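Local coordinates for cellulose biosynthesis protein BcsG (Salmonella typhimurium LT2, PDB 5OLT) that is required for cellulose biosynthesis, this chain being its zinc-binding extramembrane domain of the alkaline phosphatase family, classed as a transferase, at residues L139-H144 and N207-T212; P58-V63 and S255-M260; L145-N150 and S168-Q173; T46-Q51 and E323-A328. One frame throughout, in Å; residues are numbered along the deposited sequence.

Contact 1. Residues L139-H144 and N207-T212; sequences LGFTQH and NSRSAT
T142, Q143 and H144 pair with S210, A211 and T212 as parallel neighbours in the seven-stranded mixed sheet of this alkaline-phosphatase-family domain. The axes of 142-144 and 210-212 approach to 4.7 Å, 17° from parallel, and strand 142-147 is the sheet's outermost on this side.

Backbone bonding alternates as parallel pairing requires. T142 N donates to R209 O and H144 N to A211 O. Between them A211 N donates to T142 O, the shortest of the three at 2.7 Å. CA-H...O contacts fill in between, among them Q143 CA to A211 O.

The largest side-chain contact pairs R209 with F141. R209 lays its CD over the centre of the F141 ring, 3.7 Å from the centroid, a CH-pi contact. The chain gets there by placing CG between its own backbone N and carbonyl carbon (chi1 57°) and bending again at chi3, which carries the guanidinium beyond the ring; its plane stands 71° from that of the ring, and any cation-pi attraction is weak. F59 meets the same ring edge-to-face.

On the sheet face of T142, S210 and H144, the imidazole of H144 turns an edge toward T212 OG1, a hydroxyl bonded to W198. S210 OG is likewise engaged, by D60.

Two waters bridge the segments near G140. One molecule donates to both G140 O and R209 O, and a second donates to G140 O while accepting from R209 NH1 at 2.8 Å. G140, at positive phi, closes the preceding helix in a Schellman motif, F141 N bonding back to L136 O.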
# COMPACT_ATOMS: atom_id res chain seq x y z
N LEU A 139 -13.58 4.17 15.75
CA LEU A 139 -14.48 5.21 15.25
C LEU A 139 -15.75 4.64 14.63
O LEU A 139 -16.50 5.40 13.98
CB LEU A 139 -13.75 6.09 14.23
CG LEU A 139 -12.63 6.96 14.80
CD1 LEU A 139 -11.80 7.54 13.65
CD2 LEU A 139 -13.15 8.09 15.68
N GLY A 140 -16.00 3.34 14.82
CA GLY A 140 -17.26 2.73 14.41
C GLY A 140 -17.24 2.05 13.05
O GLY A 140 -18.31 1.67 12.52
N PHE A 141 -16.05 1.89 12.45
CA PHE A 141 -15.98 1.15 11.19
C PHE A 141 -15.88 -0.35 11.45
O PHE A 141 -14.92 -0.81 12.11
CB PHE A 141 -14.76 1.57 10.36
CG PHE A 141 -14.83 2.97 9.80
CD1 PHE A 141 -14.64 4.10 10.62
CD2 PHE A 141 -15.02 3.17 8.42
CE1 PHE A 141 -14.67 5.38 10.09
CE2 PHE A 141 -15.06 4.46 7.90
CZ PHE A 141 -14.89 5.57 8.73
N THR A 142 -16.81 -1.12 10.91
CA THR A 142 -16.79 -2.57 10.97
C THR A 142 -15.55 -3.05 10.20
O THR A 142 -15.31 -2.57 9.10
CB THR A 142 -18.08 -3.09 10.33
OG1 THR A 142 -19.19 -2.63 11.12
CG2 THR A 142 -18.15 -4.61 10.29
N GLN A 143 -14.81 -3.99 10.74
CA GLN A 143 -13.59 -4.50 10.12
C GLN A 143 -13.85 -5.79 9.38
O GLN A 143 -14.56 -6.67 9.86
CB GLN A 143 -12.56 -4.73 11.24
CG GLN A 143 -11.17 -5.13 10.81
CD GLN A 143 -10.28 -5.31 12.04
OE1 GLN A 143 -10.08 -6.44 12.53
NE2 GLN A 143 -9.81 -4.21 12.57
N HIS A 144 -13.31 -5.90 8.16
CA HIS A 144 -13.46 -7.11 7.36
C HIS A 144 -12.11 -7.49 6.80
O HIS A 144 -11.30 -6.62 6.43
CB HIS A 144 -14.45 -6.94 6.19
CG HIS A 144 -15.86 -6.63 6.59
ND1 HIS A 144 -16.68 -7.57 7.19
CD2 HIS A 144 -16.63 -5.53 6.40
CE1 HIS A 144 -17.87 -7.04 7.39
NE2 HIS A 144 -17.87 -5.80 6.94
N ASN A 207 -26.39 2.37 5.66
CA ASN A 207 -25.48 3.49 5.90
C ASN A 207 -24.48 3.05 6.98
O ASN A 207 -24.19 3.75 7.96
CB ASN A 207 -26.25 4.76 6.33
CG ASN A 207 -26.77 4.68 7.77
OD1 ASN A 207 -26.99 3.59 8.32
ND2 ASN A 207 -26.96 5.84 8.39
N SER A 208 -23.98 1.84 6.81
CA SER A 208 -22.93 1.37 7.68
C SER A 208 -21.61 1.99 7.26
O SER A 208 -21.40 2.45 6.11
CB SER A 208 -22.85 -0.14 7.65
OG SER A 208 -23.47 -0.70 8.81
N ARG A 209 -20.72 2.03 8.22
CA ARG A 209 -19.33 2.29 7.87
C ARG A 209 -18.49 1.08 8.13
O ARG A 209 -18.67 0.36 9.11
CB ARG A 209 -18.75 3.59 8.46
CG ARG A 209 -18.82 3.70 9.93
CD ARG A 209 -18.26 5.00 10.47
NE ARG A 209 -18.75 6.34 10.09
CZ ARG A 209 -19.87 6.91 10.53
NH1 ARG A 209 -20.72 6.22 11.27
NH2 ARG A 209 -20.16 8.17 10.19
N SER A 210 -17.60 0.82 7.19
CA SER A 210 -16.80 -0.40 7.25
C SER A 210 -15.45 -0.16 6.63
O SER A 210 -15.28 0.74 5.84
CB SER A 210 -17.49 -1.56 6.56
OG SER A 210 -17.49 -1.40 5.14
N ALA A 211 -14.50 -1.01 7.00
CA ALA A 211 -13.13 -0.94 6.48
C ALA A 211 -12.70 -2.36 6.22
O ALA A 211 -12.72 -3.19 7.12
CB ALA A 211 -12.20 -0.26 7.48
N THR A 212 -12.31 -2.64 4.98
CA THR A 212 -11.98 -3.97 4.53
C THR A 212 -10.54 -4.01 4.03
O THR A 212 -10.13 -3.16 3.23
CB THR A 212 -12.93 -4.40 3.39
OG1 THR A 212 -14.25 -4.41 3.90
CG2 THR A 212 -12.60 -5.77 2.87
O HOH W 1 -20.62 0.43 11.33
O HOH W 2 -20.59 3.71 12.59
O HOH W 3 -20.96 -2.59 8.79

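Contact 2. Residues P58-V63 and S255-M260; sequences PFDLLV and SGRKVM
This is a buried parallel beta pairing between two central strands of the domain's seven-stranded mixed sheet, 60-66 and 259-265, reinforced at its entrance by a salt bridge from D60 to R257. The evidence for the pairing is the register, D60 opposite V259 and L61 opposite M260, and three backbone bonds: D60 N to K258 O, M260 N to D60 O, and L62 N to M260 O. The last two are each 2.8 Å, and the first is the straightest, with 170° at the hydrogen.

In the salt bridge, R257 NH2 reaches D60 OD2 at 2.9 Å. The oxygen is met on its syn side, somewhat out of the carboxylate plane, and the carboxylate and guanidinium planes lie only 23° apart; a second bond from R257 NE to the same oxygen is weak. A bend at chi3 (64°) turns the arginine head back toward the strand. D60 OD1 is taken by S210, so one carboxylate links strand 210-216 and the loop leading into strand 259-265 to its own strand, a setting that would probably favour its ionised form. A water donates to K258 O and, weakly, to D60 OD2.

The sheet face of L61 and M260 is apolar. The extended M260 chain runs alongside L61, pointing the same way, with CG 3.9 Å from L61 CD1, and packs against L324, V325 and A328 of helix 318-328. Beside it F59 lies with CE2 4.0 Å from M260 CB. At the outer end, where strand 259-265 is approached from helix 234-255, S255 forms an ST turn, its OG accepting from R257 N at 3.1 Å.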
# COMPACT_ATOMS: atom_id res chain seq x y z
N PRO A 58 -21.33 8.24 6.90
CA PRO A 58 -20.82 6.87 6.76
C PRO A 58 -20.33 6.61 5.33
O PRO A 58 -20.88 7.12 4.36
CB PRO A 58 -22.04 5.98 7.05
CG PRO A 58 -22.99 6.86 7.79
CD PRO A 58 -22.77 8.23 7.27
N PHE A 59 -19.27 5.84 5.24
CA PHE A 59 -18.78 5.34 3.96
C PHE A 59 -17.98 4.07 4.22
O PHE A 59 -17.71 3.75 5.39
CB PHE A 59 -17.91 6.40 3.26
CG PHE A 59 -16.56 6.64 3.92
CD1 PHE A 59 -16.46 7.48 5.05
CD2 PHE A 59 -15.40 6.01 3.44
CE1 PHE A 59 -15.22 7.70 5.65
CE2 PHE A 59 -14.16 6.27 4.04
CZ PHE A 59 -14.07 7.11 5.15
N ASP A 60 -17.62 3.37 3.15
CA ASP A 60 -16.80 2.17 3.23
C ASP A 60 -15.40 2.42 2.69
O ASP A 60 -15.24 3.06 1.64
CB ASP A 60 -17.42 1.02 2.43
CG ASP A 60 -18.78 0.63 2.91
OD1 ASP A 60 -18.97 0.60 4.14
OD2 ASP A 60 -19.66 0.31 2.05
N LEU A 61 -14.39 1.96 3.43
CA LEU A 61 -12.99 1.93 2.97
C LEU A 61 -12.66 0.52 2.48
O LEU A 61 -12.94 -0.46 3.18
CB LEU A 61 -12.02 2.32 4.11
CG LEU A 61 -10.53 2.11 3.79
CD1 LEU A 61 -10.06 3.09 2.73
CD2 LEU A 61 -9.65 2.27 5.02
N LEU A 62 -12.10 0.43 1.27
CA LEU A 62 -11.70 -0.91 0.75
C LEU A 62 -10.24 -0.79 0.34
O LEU A 62 -9.91 0.01 -0.53
CB LEU A 62 -12.58 -1.26 -0.45
CG LEU A 62 -12.18 -2.49 -1.24
CD1 LEU A 62 -12.17 -3.75 -0.38
CD2 LEU A 62 -13.11 -2.66 -2.44
N VAL A 63 -9.37 -1.54 1.02
CA VAL A 63 -7.94 -1.53 0.71
C VAL A 63 -7.62 -2.80 -0.07
O VAL A 63 -7.86 -3.93 0.41
CB VAL A 63 -7.09 -1.46 2.00
CG1 VAL A 63 -5.60 -1.55 1.69
CG2 VAL A 63 -7.39 -0.20 2.76
N SER A 255 -23.56 1.60 -8.16
CA SER A 255 -24.18 1.32 -6.87
C SER A 255 -24.58 2.60 -6.15
O SER A 255 -25.44 2.56 -5.27
CB SER A 255 -23.24 0.51 -5.98
OG SER A 255 -22.28 1.37 -5.38
N GLY A 256 -23.92 3.72 -6.51
CA GLY A 256 -24.05 4.98 -5.80
C GLY A 256 -23.52 5.03 -4.36
O GLY A 256 -23.61 6.08 -3.72
N ARG A 257 -22.97 3.93 -3.86
CA ARG A 257 -22.40 3.87 -2.52
C ARG A 257 -21.19 4.80 -2.38
O ARG A 257 -20.42 5.03 -3.32
CB ARG A 257 -22.01 2.44 -2.16
CG ARG A 257 -23.17 1.45 -2.13
CD ARG A 257 -22.70 0.12 -1.57
NE ARG A 257 -22.27 0.21 -0.18
CZ ARG A 257 -23.08 0.38 0.88
NH1 ARG A 257 -24.39 0.48 0.73
NH2 ARG A 257 -22.57 0.43 2.10
N LYS A 258 -21.03 5.34 -1.16
CA LYS A 258 -19.85 6.14 -0.83
C LYS A 258 -18.73 5.17 -0.43
O LYS A 258 -18.83 4.47 0.58
CB LYS A 258 -20.16 7.10 0.32
CG LYS A 258 -21.18 8.17 -0.08
CD LYS A 258 -21.63 8.97 1.12
CE LYS A 258 -22.61 10.09 0.72
NZ LYS A 258 -23.91 9.61 0.13
N VAL A 259 -17.67 5.14 -1.24
CA VAL A 259 -16.57 4.20 -1.04
C VAL A 259 -15.26 4.90 -1.32
O VAL A 259 -15.11 5.61 -2.31
CB VAL A 259 -16.69 2.94 -1.92
CG1 VAL A 259 -15.58 1.91 -1.56
CG2 VAL A 259 -18.05 2.24 -1.77
N MET A 260 -14.29 4.65 -0.45
CA MET A 260 -12.91 5.04 -0.69
C MET A 260 -12.14 3.77 -0.99
O MET A 260 -12.06 2.90 -0.14
CB MET A 260 -12.33 5.73 0.54
CG MET A 260 -10.87 6.15 0.38
SD MET A 260 -10.31 6.97 1.88
CE MET A 260 -8.63 7.38 1.45
O HOH W 4 -20.97 3.11 1.46

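Contact 3. Residues L145-N150 and S168-Q173; sequences LMMDHN and SELMNQ
L170 and M147 meet at the apolar centre, the CD1 methyl of L170 lying 3.7 Å from M147 CG with the two side chains crossing at about a right angle. L170 places CG anti to its backbone N (chi1 -176°), which sends the branch over strand 142-147; the same methyl comes within 4.2 Å of L145 CG. Helix 156-162 adds L157 against both L145 and M147. On the other side of the strand M146 and M171 approach through sulfur, SD to SD 3.9 Å in the conformers given here, where M146 also packs against V194 and W198 of helix 191-203.

Further out, the loop 168-173 follows this edge strand without forming a regular strand of its own. M171 N donates to L145 O at 2.9 Å. Two waters bridge the backbones: one accepts from L145 N and donates to E169 O, the other accepts from M147 N and donates to M171 O.

The polar edge belongs to Q173. Its NE2 donates to M147 O at 2.9 Å and to H149 O at 3.0 Å. Both acceptors lie close to the amide plane, yet the nitrogen stands well above each carbonyl plane, 61° and 57° out.

With both amide hydrogens used, the rotation of the Q173 carboxamide is fixed, and the strand end is clamped as it turns toward H149. The loop is thus joined to the edge strand by one backbone bond, two waters and a side-chain amide rather than by regular strand pairing.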
# COMPACT_ATOMS: atom_id res chain seq x y z
N LEU A 145 -11.90 -8.79 6.71
CA LEU A 145 -10.71 -9.36 6.07
C LEU A 145 -11.21 -10.25 4.96
O LEU A 145 -12.01 -11.13 5.19
CB LEU A 145 -9.96 -10.16 7.11
CG LEU A 145 -8.76 -10.96 6.61
CD1 LEU A 145 -7.70 -10.02 6.03
CD2 LEU A 145 -8.21 -11.80 7.76
N MET A 146 -10.65 -10.04 3.77
CA MET A 146 -11.05 -10.71 2.57
C MET A 146 -9.80 -11.12 1.83
O MET A 146 -8.82 -10.34 1.79
CB MET A 146 -11.84 -9.70 1.74
CG MET A 146 -12.59 -10.27 0.58
SD MET A 146 -13.92 -9.13 0.13
CE MET A 146 -13.09 -7.89 -0.82
N MET A 147 -9.82 -12.30 1.20
CA MET A 147 -8.68 -12.70 0.35
C MET A 147 -9.20 -13.45 -0.85
O MET A 147 -10.31 -14.02 -0.81
CB MET A 147 -7.67 -13.59 1.11
CG MET A 147 -7.05 -12.90 2.32
SD MET A 147 -5.66 -13.80 3.02
CE MET A 147 -5.32 -12.74 4.43
N ASP A 148 -8.40 -13.49 -1.92
CA ASP A 148 -8.73 -14.37 -3.04
C ASP A 148 -7.98 -15.70 -2.93
O ASP A 148 -7.88 -16.44 -3.89
CB ASP A 148 -8.54 -13.67 -4.39
CG ASP A 148 -7.11 -13.31 -4.67
OD1 ASP A 148 -6.20 -13.75 -3.96
OD2 ASP A 148 -6.89 -12.54 -5.67
N HIS A 149 -7.49 -16.01 -1.72
CA HIS A 149 -6.75 -17.24 -1.48
C HIS A 149 -6.89 -17.58 -0.01
O HIS A 149 -7.46 -16.81 0.76
CB HIS A 149 -5.28 -17.04 -1.89
CG HIS A 149 -4.54 -16.03 -1.07
ND1 HIS A 149 -4.63 -14.66 -1.22
CD2 HIS A 149 -3.68 -16.23 -0.04
CE1 HIS A 149 -3.84 -14.07 -0.32
NE2 HIS A 149 -3.25 -15.01 0.40
N ASN A 150 -6.38 -18.75 0.40
CA ASN A 150 -6.64 -19.16 1.77
C ASN A 150 -5.62 -18.66 2.78
O ASN A 150 -5.79 -18.89 3.99
CB ASN A 150 -6.83 -20.69 1.86
CG ASN A 150 -5.56 -21.46 1.51
OD1 ASN A 150 -4.45 -20.93 1.60
ND2 ASN A 150 -5.71 -22.74 1.14
N SER A 168 -10.02 -10.74 12.61
CA SER A 168 -11.33 -10.91 11.98
C SER A 168 -11.28 -12.20 11.21
O SER A 168 -10.24 -12.59 10.71
CB SER A 168 -11.66 -9.79 10.99
OG SER A 168 -11.63 -8.53 11.57
N GLU A 169 -12.42 -12.86 11.10
CA GLU A 169 -12.49 -14.12 10.36
C GLU A 169 -12.36 -13.75 8.89
O GLU A 169 -12.77 -12.68 8.48
CB GLU A 169 -13.80 -14.88 10.62
CG GLU A 169 -13.91 -15.45 12.04
CD GLU A 169 -12.89 -16.55 12.34
OE1 GLU A 169 -13.03 -17.66 11.80
OE2 GLU A 169 -11.95 -16.30 13.14
N LEU A 170 -11.75 -14.64 8.14
CA LEU A 170 -11.69 -14.50 6.71
C LEU A 170 -13.12 -14.56 6.14
O LEU A 170 -13.88 -15.50 6.48
CB LEU A 170 -10.80 -15.61 6.19
CG LEU A 170 -10.47 -15.66 4.73
CD1 LEU A 170 -9.76 -14.35 4.33
CD2 LEU A 170 -9.55 -16.86 4.48
N MET A 171 -13.49 -13.60 5.27
CA MET A 171 -14.83 -13.61 4.68
C MET A 171 -15.06 -14.91 3.92
O MET A 171 -14.13 -15.51 3.37
CB MET A 171 -15.06 -12.39 3.79
CG MET A 171 -15.21 -11.11 4.59
SD MET A 171 -15.63 -9.65 3.63
CE MET A 171 -17.02 -10.24 2.64
N ASN A 172 -16.32 -15.35 3.94
CA ASN A 172 -16.71 -16.60 3.31
C ASN A 172 -16.21 -16.70 1.85
O ASN A 172 -16.48 -15.80 1.05
CB ASN A 172 -18.24 -16.71 3.34
CG ASN A 172 -18.75 -17.97 2.66
OD1 ASN A 172 -18.12 -19.03 2.72
ND2 ASN A 172 -19.92 -17.86 2.01
N GLN A 173 -15.53 -17.80 1.56
CA GLN A 173 -15.04 -18.10 0.22
C GLN A 173 -15.80 -19.25 -0.46
O GLN A 173 -15.49 -19.60 -1.60
CB GLN A 173 -13.55 -18.44 0.32
CG GLN A 173 -12.72 -17.22 0.72
CD GLN A 173 -11.26 -17.55 0.92
OE1 GLN A 173 -10.91 -18.64 1.38
NE2 GLN A 173 -10.40 -16.58 0.65
O HOH W 5 -13.86 -10.42 8.17
O HOH W 6 -12.26 -13.88 1.78

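Contact 4. Residues T46-Q51 and E323-A328; sequences TTFPAQ and ELVVRA
V326, with the most surface buried here, projects from helix 318-328 into the loop that carries T46 and F48. Its CG2 methyl sits over one face of the F48 ring, offset toward the rim and 3.9 Å from the centroid, a CH-pi contact 19° off the ring normal. The other methyl, CG1, lies between the valine's backbone N and carbonyl carbon (chi1 81°), and this rotation aims CG2 at the loop; there CG2 also approaches T47 O at 3.4 Å and P49 CD. CG1 instead meets T46 CG2 tip to tip at 3.6 Å.

F48 turns the edge of its ring to V325 CG1, while L132, N135 and L136 of helix 132-138 also touch it, which places the phenyl group between two helices.

T46 splits its branches by polarity. CG2 faces V326, whereas OG1 lies 2.6 Å from a water that donates to E323 OE1. The other oxygen of E323, OE2, receives R327 NE in a salt bridge along the helix.

No direct hydrogen bond joins the two segments. Between them the hold is methyl and ring packing with one bridging water, and each carboxylate oxygen of E323 has its own donor; T46 OG1 also bonds S322 OG, one turn of the same helix before V326.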
# COMPACT_ATOMS: atom_id res chain seq x y z
N THR A 46 -0.14 9.47 12.25
CA THR A 46 -1.38 10.12 11.86
C THR A 46 -2.21 10.29 13.11
O THR A 46 -2.42 9.36 13.87
CB THR A 46 -2.15 9.21 10.90
OG1 THR A 46 -1.26 8.84 9.86
CG2 THR A 46 -3.35 9.94 10.34
N THR A 47 -2.71 11.47 13.34
CA THR A 47 -3.65 11.58 14.48
C THR A 47 -5.09 11.46 14.00
O THR A 47 -5.53 12.28 13.19
CB THR A 47 -3.43 12.86 15.28
OG1 THR A 47 -2.09 12.81 15.80
CG2 THR A 47 -4.39 12.93 16.45
N PHE A 48 -5.75 10.40 14.45
CA PHE A 48 -7.20 10.25 14.27
C PHE A 48 -7.97 11.07 15.31
O PHE A 48 -7.49 11.28 16.42
CB PHE A 48 -7.59 8.78 14.30
CG PHE A 48 -7.28 8.07 13.02
CD1 PHE A 48 -5.97 7.65 12.74
CD2 PHE A 48 -8.29 7.85 12.07
CE1 PHE A 48 -5.69 7.03 11.54
CE2 PHE A 48 -8.00 7.25 10.86
CZ PHE A 48 -6.70 6.81 10.59
N PRO A 49 -9.18 11.54 14.94
CA PRO A 49 -9.99 12.24 15.95
C PRO A 49 -10.42 11.30 17.07
O PRO A 49 -10.51 10.07 16.86
CB PRO A 49 -11.24 12.67 15.17
CG PRO A 49 -11.29 11.74 14.00
CD PRO A 49 -9.84 11.50 13.63
N ALA A 50 -10.71 11.88 18.25
CA ALA A 50 -11.18 11.15 19.40
C ALA A 50 -12.52 10.43 19.14
O ALA A 50 -12.72 9.29 19.55
CB ALA A 50 -11.30 12.09 20.60
N GLN A 51 -13.42 11.09 18.42
CA GLN A 51 -14.68 10.47 17.98
C GLN A 51 -15.09 11.21 16.72
O GLN A 51 -14.56 12.29 16.44
CB GLN A 51 -15.79 10.51 19.07
CG GLN A 51 -16.33 11.89 19.41
CD GLN A 51 -15.28 12.83 19.99
OE1 GLN A 51 -14.62 12.51 20.99
NE2 GLN A 51 -15.10 13.98 19.36
N GLU A 323 -2.70 9.12 6.07
CA GLU A 323 -3.13 10.52 6.08
C GLU A 323 -4.34 10.77 5.20
O GLU A 323 -5.26 11.49 5.61
CB GLU A 323 -1.96 11.39 5.63
CG GLU A 323 -2.28 12.87 5.62
CD GLU A 323 -2.63 13.45 6.95
OE1 GLU A 323 -2.18 12.92 7.99
OE2 GLU A 323 -3.36 14.48 6.95
N LEU A 324 -4.38 10.16 4.01
CA LEU A 324 -5.56 10.35 3.17
C LEU A 324 -6.81 9.77 3.83
O LEU A 324 -7.89 10.40 3.74
CB LEU A 324 -5.35 9.70 1.78
CG LEU A 324 -4.43 10.51 0.85
CD1 LEU A 324 -4.02 9.65 -0.33
CD2 LEU A 324 -5.09 11.81 0.36
N VAL A 325 -6.68 8.64 4.53
CA VAL A 325 -7.80 8.08 5.29
C VAL A 325 -8.28 9.05 6.37
O VAL A 325 -9.49 9.27 6.49
CB VAL A 325 -7.50 6.66 5.84
CG1 VAL A 325 -8.64 6.16 6.75
CG2 VAL A 325 -7.26 5.68 4.67
N VAL A 326 -7.37 9.62 7.16
CA VAL A 326 -7.88 10.50 8.19
C VAL A 326 -8.55 11.74 7.57
O VAL A 326 -9.58 12.18 8.10
CB VAL A 326 -6.80 10.81 9.24
CG1 VAL A 326 -5.86 11.90 8.77
CG2 VAL A 326 -7.42 11.16 10.58
N ARG A 327 -8.03 12.23 6.43
CA ARG A 327 -8.65 13.39 5.74
C ARG A 327 -10.07 13.06 5.30
O ARG A 327 -10.93 13.95 5.26
CB ARG A 327 -7.79 13.87 4.57
CG ARG A 327 -6.46 14.44 5.08
CD ARG A 327 -5.60 14.95 3.97
NE ARG A 327 -4.33 15.47 4.49
CZ ARG A 327 -3.44 16.12 3.74
NH1 ARG A 327 -3.69 16.37 2.46
NH2 ARG A 327 -2.29 16.52 4.27
N ALA A 328 -10.34 11.79 5.05
CA ALA A 328 -11.67 11.35 4.62
C ALA A 328 -12.55 10.83 5.73
O ALA A 328 -13.72 10.58 5.48
CB ALA A 328 -11.51 10.25 3.59
O HOH W 7 -0.31 10.98 8.65

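Contacts 1 and 2 build adjoining parts of one sheet, their centres 10 Å apart: strand 60-66 lies between 210-216 and 259-265, and S210 OG to D60 OD1, 2.7 Å, joins them. Contact 3 sets the later part of the same edge strand, 142-147, against the loop 168-173, with Q143 OE1 2.8 Å from S168 OG. Contact 4 lies on the helix packed against M260 of contact 2, where M260 SD approaches A328 CB at 3.9 Å, and its loop touches L139 of contact 1. Contacts 3 and 4 stay about 15 Å apart at their nearest atoms. Contact 3 approaches the zinc site of C67, S102, E266 and H267, the H149 side chain being about 8 Å from the metal.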